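PDB 7BR2: lipolytic enzyme, G-D-S-L family, which is a serine esterase of the SGNH hydrolase family from a gut bacterium and metabolises the drug diltiazem. Local coordinates for residues I352-F366 with R423-I437. Numbering follows the deposited sequence.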
loop_
_atom_site.group_PDB
_atom_site.type_symbol
_atom_site.label_atom_id
_atom_site.label_comp_id
_atom_site.label_asym_id
_atom_site.label_seq_id
_atom_site.Cartn_x
_atom_site.Cartn_y
_atom_site.Cartn_z
ATOM N N ILE A 352 15.009 4.928 -1.175
ATOM C CA ILE A 352 13.871 5.189 -0.290
ATOM C C ILE A 352 13.002 3.943 -0.122
ATOM O O ILE A 352 12.517 3.647 0.977
ATOM C CB ILE A 352 13.059 6.377 -0.821
ATOM C CG1 ILE A 352 13.876 7.654 -0.634
ATOM C CG2 ILE A 352 11.722 6.484 -0.091
ATOM C CD1 ILE A 352 13.568 8.697 -1.646
ATOM N N MET A 353 12.785 3.203 -1.212
ATOM C CA MET A 353 11.943 2.009 -1.170
ATOM C C MET A 353 12.516 0.965 -0.220
ATOM O O MET A 353 11.775 0.332 0.545
ATOM C CB MET A 353 11.801 1.424 -2.582
ATOM C CG MET A 353 11.066 0.095 -2.674
ATOM S SD MET A 353 11.311 -0.744 -4.275
ATOM C CE MET A 353 12.899 -1.550 -4.064
ATOM N N HIS A 354 13.833 0.759 -0.276
ATOM C CA HIS A 354 14.476 -0.216 0.599
ATOM C C HIS A 354 14.410 0.222 2.059
ATOM O O HIS A 354 14.127 -0.595 2.950
ATOM C CB HIS A 354 15.929 -0.424 0.173
ATOM C CG HIS A 354 16.087 -1.131 -1.135
ATOM N ND1 HIS A 354 15.410 -2.294 -1.440
ATOM C CD2 HIS A 354 16.870 -0.856 -2.207
ATOM C CE1 HIS A 354 15.764 -2.701 -2.649
ATOM N NE2 HIS A 354 16.643 -1.842 -3.138
ATOM N N LEU A 355 14.691 1.510 2.321
ATOM C CA LEU A 355 14.531 2.035 3.678
ATOM C C LEU A 355 13.122 1.783 4.202
ATOM O O LEU A 355 12.935 1.356 5.360
ATOM C CB LEU A 355 14.852 3.533 3.693
ATOM C CG LEU A 355 16.334 3.869 3.473
ATOM C CD1 LEU A 355 16.530 5.341 3.155
ATOM C CD2 LEU A 355 17.168 3.474 4.688
ATOM N N ASN A 356 12.116 2.019 3.347
ATOM C CA ASN A 356 10.725 1.860 3.750
ATOM C C ASN A 356 10.395 0.405 4.045
ATOM O O ASN A 356 9.605 0.116 4.951
ATOM C CB ASN A 356 9.810 2.406 2.661
ATOM C CG ASN A 356 8.349 2.331 3.040
ATOM O OD1 ASN A 356 7.948 2.824 4.098
ATOM N ND2 ASN A 356 7.542 1.692 2.188
ATOM N N GLU A 357 10.988 -0.530 3.295
ATOM C CA GLU A 357 10.760 -1.956 3.562
ATOM C C GLU A 357 11.401 -2.398 4.890
ATOM O O GLU A 357 10.780 -3.138 5.673
ATOM C CB GLU A 357 11.276 -2.775 2.372
ATOM C CG GLU A 357 11.391 -4.278 2.589
ATOM C CD GLU A 357 10.056 -4.998 2.688
ATOM O OE1 GLU A 357 9.025 -4.435 2.245
ATOM O OE2 GLU A 357 10.044 -6.139 3.221
ATOM N N TYR A 358 12.630 -1.938 5.171
ATOM C CA TYR A 358 13.228 -2.172 6.493
ATOM C C TYR A 358 12.295 -1.697 7.604
ATOM O O TYR A 358 12.060 -2.397 8.607
ATOM C CB TYR A 358 14.557 -1.420 6.623
ATOM C CG TYR A 358 15.760 -2.002 5.921
ATOM C CD1 TYR A 358 16.122 -3.333 6.098
ATOM C CD2 TYR A 358 16.567 -1.211 5.117
ATOM C CE1 TYR A 358 17.236 -3.860 5.481
ATOM C CE2 TYR A 358 17.690 -1.742 4.483
ATOM C CZ TYR A 358 18.010 -3.064 4.670
ATOM O OH TYR A 358 19.111 -3.614 4.057
ATOM N N ARG A 359 11.767 -0.479 7.431
ATOM C CA ARG A 359 10.825 0.099 8.387
ATOM C C ARG A 359 9.588 -0.773 8.540
ATOM O O ARG A 359 9.152 -1.065 9.661
ATOM C CB ARG A 359 10.437 1.512 7.935
ATOM C CG ARG A 359 9.374 2.176 8.793
ATOM C CD ARG A 359 8.495 3.105 7.951
ATOM N NE ARG A 359 7.740 2.394 6.915
ATOM C CZ ARG A 359 6.636 1.681 7.139
ATOM N NH1 ARG A 359 6.154 1.579 8.371
ATOM N NH2 ARG A 359 6.010 1.077 6.129
ATOM N N TRP A 360 9.019 -1.210 7.414
ATOM C CA TRP A 360 7.829 -2.050 7.453
ATOM C C TRP A 360 8.082 -3.322 8.261
ATOM O O TRP A 360 7.217 -3.749 9.039
ATOM C CB TRP A 360 7.371 -2.368 6.023
ATOM C CG TRP A 360 6.256 -3.359 5.942
ATOM C CD1 TRP A 360 4.915 -3.096 5.967
ATOM C CD2 TRP A 360 6.389 -4.785 5.840
ATOM N NE1 TRP A 360 4.204 -4.273 5.872
ATOM C CE2 TRP A 360 5.086 -5.323 5.804
ATOM C CE3 TRP A 360 7.480 -5.654 5.783
ATOM C CZ2 TRP A 360 4.845 -6.701 5.715
ATOM C CZ3 TRP A 360 7.240 -7.028 5.688
ATOM C CH2 TRP A 360 5.932 -7.534 5.654
ATOM N N GLU A 361 9.277 -3.918 8.123
ATOM C CA GLU A 361 9.600 -5.131 8.890
ATOM C C GLU A 361 9.633 -4.857 10.391
ATOM O O GLU A 361 9.074 -5.625 11.199
ATOM C CB GLU A 361 10.947 -5.704 8.442
ATOM C CG GLU A 361 10.874 -6.543 7.177
ATOM C CD GLU A 361 12.243 -6.838 6.570
ATOM O OE1 GLU A 361 13.226 -6.952 7.338
ATOM O OE2 GLU A 361 12.329 -6.930 5.310
ATOM N N LEU A 362 10.295 -3.762 10.785
ATOM C CA LEU A 362 10.292 -3.385 12.197
ATOM C C LEU A 362 8.862 -3.221 12.712
ATOM O O LEU A 362 8.478 -3.773 13.769
ATOM C CB LEU A 362 11.084 -2.093 12.376
ATOM C CG LEU A 362 12.601 -2.257 12.366
ATOM C CD1 LEU A 362 13.325 -0.892 12.229
ATOM C CD2 LEU A 362 13.063 -3.005 13.599
ATOM N N GLU A 363 8.032 -2.516 11.936
ATOM C CA GLU A 363 6.643 -2.330 12.356
ATOM C C GLU A 363 5.932 -3.671 12.509
ATOM O O GLU A 363 5.127 -3.851 13.435
ATOM C CB GLU A 363 5.899 -1.428 11.370
ATOM C CG GLU A 363 4.537 -0.984 11.884
ATOM C CD GLU A 363 3.764 -0.109 10.894
ATOM O OE1 GLU A 363 4.071 -0.147 9.677
ATOM O OE2 GLU A 363 2.847 0.617 11.352
ATOM N N ARG A 364 6.245 -4.639 11.642
ATOM C CA ARG A 364 5.625 -5.957 11.788
ATOM C C ARG A 364 5.976 -6.590 13.125
ATOM O O ARG A 364 5.145 -7.286 13.728
ATOM C CB ARG A 364 6.038 -6.895 10.654
ATOM C CG ARG A 364 5.259 -6.679 9.339
ATOM C CD ARG A 364 4.456 -7.918 8.935
ATOM N NE ARG A 364 3.473 -8.310 9.938
ATOM C CZ ARG A 364 3.647 -9.302 10.807
ATOM N NH1 ARG A 364 2.700 -9.586 11.682
ATOM N NH2 ARG A 364 4.773 -9.998 10.800
ATOM N N THR A 365 7.205 -6.378 13.609
ATOM C CA THR A 365 7.502 -6.939 14.935
ATOM C C THR A 365 6.603 -6.309 15.990
ATOM O O THR A 365 6.110 -6.998 16.903
ATOM C CB THR A 365 8.980 -6.779 15.318
ATOM O OG1 THR A 365 9.267 -5.423 15.697
ATOM C CG2 THR A 365 9.882 -7.207 14.177
ATOM N N PHE A 366 6.312 -5.010 15.836
ATOM C CA PHE A 366 5.338 -4.408 16.756
ATOM C C PHE A 366 3.948 -5.025 16.605
ATOM O O PHE A 366 3.204 -5.142 17.594
ATOM C CB PHE A 366 5.275 -2.889 16.557
ATOM C CG PHE A 366 6.387 -2.136 17.247
ATOM C CD1 PHE A 366 7.628 -1.998 16.649
ATOM C CD2 PHE A 366 6.171 -1.539 18.489
ATOM C CE1 PHE A 366 8.662 -1.298 17.282
ATOM C CE2 PHE A 366 7.196 -0.835 19.129
ATOM C CZ PHE A 366 8.451 -0.722 18.516
ATOM N N ARG A 423 13.252 0.321 19.453
ATOM C CA ARG A 423 12.869 -0.163 18.128
ATOM C C ARG A 423 12.017 0.864 17.402
ATOM O O ARG A 423 12.134 1.019 16.177
ATOM C CB ARG A 423 12.122 -1.488 18.260
ATOM C CG ARG A 423 12.926 -2.585 18.948
ATOM C CD ARG A 423 14.098 -3.067 18.085
ATOM N NE ARG A 423 13.683 -4.217 17.278
ATOM C CZ ARG A 423 14.380 -4.757 16.284
ATOM N NH1 ARG A 423 15.556 -4.268 15.919
ATOM N NH2 ARG A 423 13.890 -5.818 15.663
ATOM N N GLU A 424 11.179 1.597 18.151
ATOM C CA GLU A 424 10.492 2.754 17.593
ATOM C C GLU A 424 11.488 3.808 17.140
ATOM O O GLU A 424 11.312 4.444 16.093
ATOM C CB GLU A 424 9.559 3.357 18.641
ATOM C CG GLU A 424 8.085 3.071 18.445
ATOM C CD GLU A 424 7.292 3.446 19.674
ATOM O OE1 GLU A 424 6.428 2.646 20.101
ATOM O OE2 GLU A 424 7.567 4.529 20.235
ATOM N N GLN A 425 12.534 4.016 17.933
ATOM C CA GLN A 425 13.572 4.958 17.546
ATOM C C GLN A 425 14.238 4.519 16.254
ATOM O O GLN A 425 14.631 5.350 15.433
ATOM C CB GLN A 425 14.586 5.073 18.671
ATOM C CG GLN A 425 15.466 6.279 18.593
ATOM C CD GLN A 425 16.286 6.450 19.860
ATOM O OE1 GLN A 425 16.054 5.751 20.861
ATOM N NE2 GLN A 425 17.243 7.376 19.829
ATOM N N GLU A 426 14.387 3.211 16.074
ATOM C CA GLU A 426 14.935 2.677 14.830
ATOM C C GLU A 426 14.021 2.982 13.637
ATOM O O GLU A 426 14.474 3.401 12.557
ATOM C CB GLU A 426 15.138 1.171 14.977
ATOM C CG GLU A 426 16.418 0.781 15.667
ATOM C CD GLU A 426 16.632 -0.723 15.624
ATOM O OE1 GLU A 426 16.354 -1.444 16.612
ATOM O OE2 GLU A 426 17.103 -1.189 14.569
ATOM N N MET A 427 12.726 2.739 13.806
ATOM C CA MET A 427 11.793 3.104 12.747
ATOM C C MET A 427 11.920 4.590 12.419
ATOM O O MET A 427 11.902 4.980 11.245
ATOM C CB MET A 427 10.367 2.741 13.149
ATOM C CG MET A 427 10.131 1.245 13.149
ATOM S SD MET A 427 8.377 0.821 13.244
ATOM C CE MET A 427 7.844 1.620 14.748
ATOM N N ASP A 428 12.066 5.430 13.451
ATOM C CA ASP A 428 12.217 6.866 13.231
ATOM C C ASP A 428 13.530 7.194 12.536
ATOM O O ASP A 428 13.588 8.146 11.751
ATOM C CB ASP A 428 12.120 7.621 14.558
ATOM C CG ASP A 428 10.691 7.762 15.047
ATOM O OD1 ASP A 428 9.753 7.750 14.213
ATOM O OD2 ASP A 428 10.506 7.845 16.282
ATOM N N VAL A 429 14.591 6.433 12.807
ATOM C CA VAL A 429 15.832 6.612 12.063
ATOM C C VAL A 429 15.570 6.441 10.579
ATOM O O VAL A 429 16.000 7.251 9.751
ATOM C CB VAL A 429 16.905 5.620 12.539
ATOM C CG1 VAL A 429 17.957 5.431 11.446
ATOM C CG2 VAL A 429 17.538 6.100 13.821
ATOM N N LEU A 430 14.857 5.374 10.232
ATOM C CA LEU A 430 14.585 5.088 8.826
ATOM C C LEU A 430 13.688 6.150 8.200
ATOM O O LEU A 430 13.935 6.599 7.074
ATOM C CB LEU A 430 13.950 3.707 8.694
ATOM C CG LEU A 430 14.845 2.561 9.139
ATOM C CD1 LEU A 430 14.048 1.276 9.253
ATOM C CD2 LEU A 430 16.006 2.404 8.158
ATOM N N ILE A 431 12.641 6.554 8.920
ATOM C CA ILE A 431 11.707 7.553 8.404
ATOM C C ILE A 431 12.408 8.895 8.206
ATOM O O ILE A 431 12.164 9.603 7.213
ATOM C CB ILE A 431 10.487 7.659 9.342
ATOM C CG1 ILE A 431 9.765 6.300 9.395
ATOM C CG2 ILE A 431 9.521 8.747 8.871
ATOM C CD1 ILE A 431 8.784 6.128 10.555
ATOM N N SER A 432 13.262 9.288 9.159
ATOM C CA SER A 432 14.023 10.522 9.000
ATOM C C SER A 432 14.960 10.436 7.809
ATOM O O SER A 432 15.105 11.407 7.061
ATOM C CB SER A 432 14.812 10.854 10.267
ATOM O OG SER A 432 13.924 11.111 11.337
ATOM N N LYS A 433 15.638 9.300 7.630
ATOM C CA LYS A 433 16.509 9.192 6.467
ATOM C C LYS A 433 15.704 9.370 5.183
ATOM O O LYS A 433 16.106 10.117 4.283
ATOM C CB LYS A 433 17.239 7.853 6.482
ATOM C CG LYS A 433 18.488 7.827 5.601
ATOM C CD LYS A 433 19.386 8.993 5.958
ATOM C CE LYS A 433 20.833 8.582 5.996
ATOM N NZ LYS A 433 21.721 9.650 6.529
ATOM N N ILE A 434 14.547 8.704 5.099
ATOM C CA ILE A 434 13.705 8.815 3.913
ATOM C C ILE A 434 13.361 10.273 3.633
ATOM O O ILE A 434 13.511 10.752 2.505
ATOM C CB ILE A 434 12.440 7.946 4.052
ATOM C CG1 ILE A 434 12.776 6.482 3.804
ATOM C CG2 ILE A 434 11.361 8.414 3.086
ATOM C CD1 ILE A 434 11.650 5.534 4.201
ATOM N N TYR A 435 12.879 11.001 4.650
ATOM C CA TYR A 435 12.496 12.392 4.407
ATOM C C TYR A 435 13.686 13.342 4.358
ATOM O O TYR A 435 13.504 14.546 4.123
ATOM C CB TYR A 435 11.485 12.846 5.452
ATOM C CG TYR A 435 10.093 12.343 5.142
ATOM C CD1 TYR A 435 9.303 12.986 4.206
ATOM C CD2 TYR A 435 9.585 11.193 5.754
ATOM C CE1 TYR A 435 8.038 12.530 3.898
ATOM C CE2 TYR A 435 8.318 10.727 5.452
ATOM C CZ TYR A 435 7.548 11.407 4.517
ATOM O OH TYR A 435 6.278 10.985 4.203
ATOM N N GLU A 436 14.894 12.833 4.553
ATOM C CA GLU A 436 16.090 13.617 4.300
ATOM C C GLU A 436 16.619 13.433 2.873
ATOM O O GLU A 436 17.096 14.399 2.269
ATOM C CB GLU A 436 17.150 13.247 5.343
ATOM C CG GLU A 436 18.597 13.612 5.036
ATOM C CD GLU A 436 19.579 12.943 6.018
ATOM O OE1 GLU A 436 19.173 12.685 7.176
ATOM O OE2 GLU A 436 20.729 12.636 5.623
ATOM N N ILE A 437 16.479 12.245 2.284
ATOM C CA ILE A 437 17.075 11.984 0.982
ATOM C C ILE A 437 16.054 11.981 -0.153
ATOM O O ILE A 437 16.407 11.624 -1.272
ATOM C CB ILE A 437 17.866 10.671 0.988
ATOM C CG1 ILE A 437 16.907 9.482 1.125
ATOM C CG2 ILE A 437 18.925 10.714 2.063
ATOM C CD1 ILE A 437 17.577 8.132 1.053
HETATM O O HOH W 1 11.278 -5.535 17.357
#
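Arg359 lies across from Met427, their CA atoms 5.4 Å apart, where helix 352-366 and helix 423-437 run nearly antiparallel, at 162°, with axes 9.1 Å apart at closest approach. Ile352 facing Ile434 and Leu355 facing Leu430 continue the register. The seam interlocks as knobs into holes. Leu355 sits among Leu430, Lys433, Ile434 and Ile437, its CD1 meeting Ile437 CD1 tip to tip at 3.6 Å. Leu430 in turn sits among Leu355, Tyr358, Arg359 and Leu362, its CD1 against the backbone of Arg359, 3.4 Å from Arg359 N. Met427 slots among Arg359, Leu362, Glu363 and Phe366, and the bend at its chi3 (-57°) carries CE toward the Phe366 ring, an oblique Met-aromatic contact with SD 5.2 Å from the centroid. Near the N-terminal end of 423-437, Leu362 CD2 stands over the centre of one face of the Arg423 guanidinium, 3.5 Å from Arg423 CZ. A water sits at the edge of that group, accepting from NE and donating to Thr365 OG1, while NH1 makes a salt bridge to Glu426 OE1, tilted from the guanidinium plane. Arg359 lays its CD against Ile431 CG1, then gives NE to Asn356 OD1 (2.9 Å) and NH1 to Glu363 OE1, both partners near the guanidinium plane; Glu363 OE2 accepts from the backbone of Asn56. With an alanine in place of Arg359, Ile431 CG1 would probably lose its aliphatic neighbour and Glu363 OE1 its positive mate. Helix 35-46 packs against this flank, Trp40 touching both Arg359 and Ile431. With no direct hydrogen bond between them, the helices, distant in sequence, are joined by largely apolar side chains, the aliphatic parts of charged ones and one water bridge, while the buried charge of Arg359 is met within its own helix.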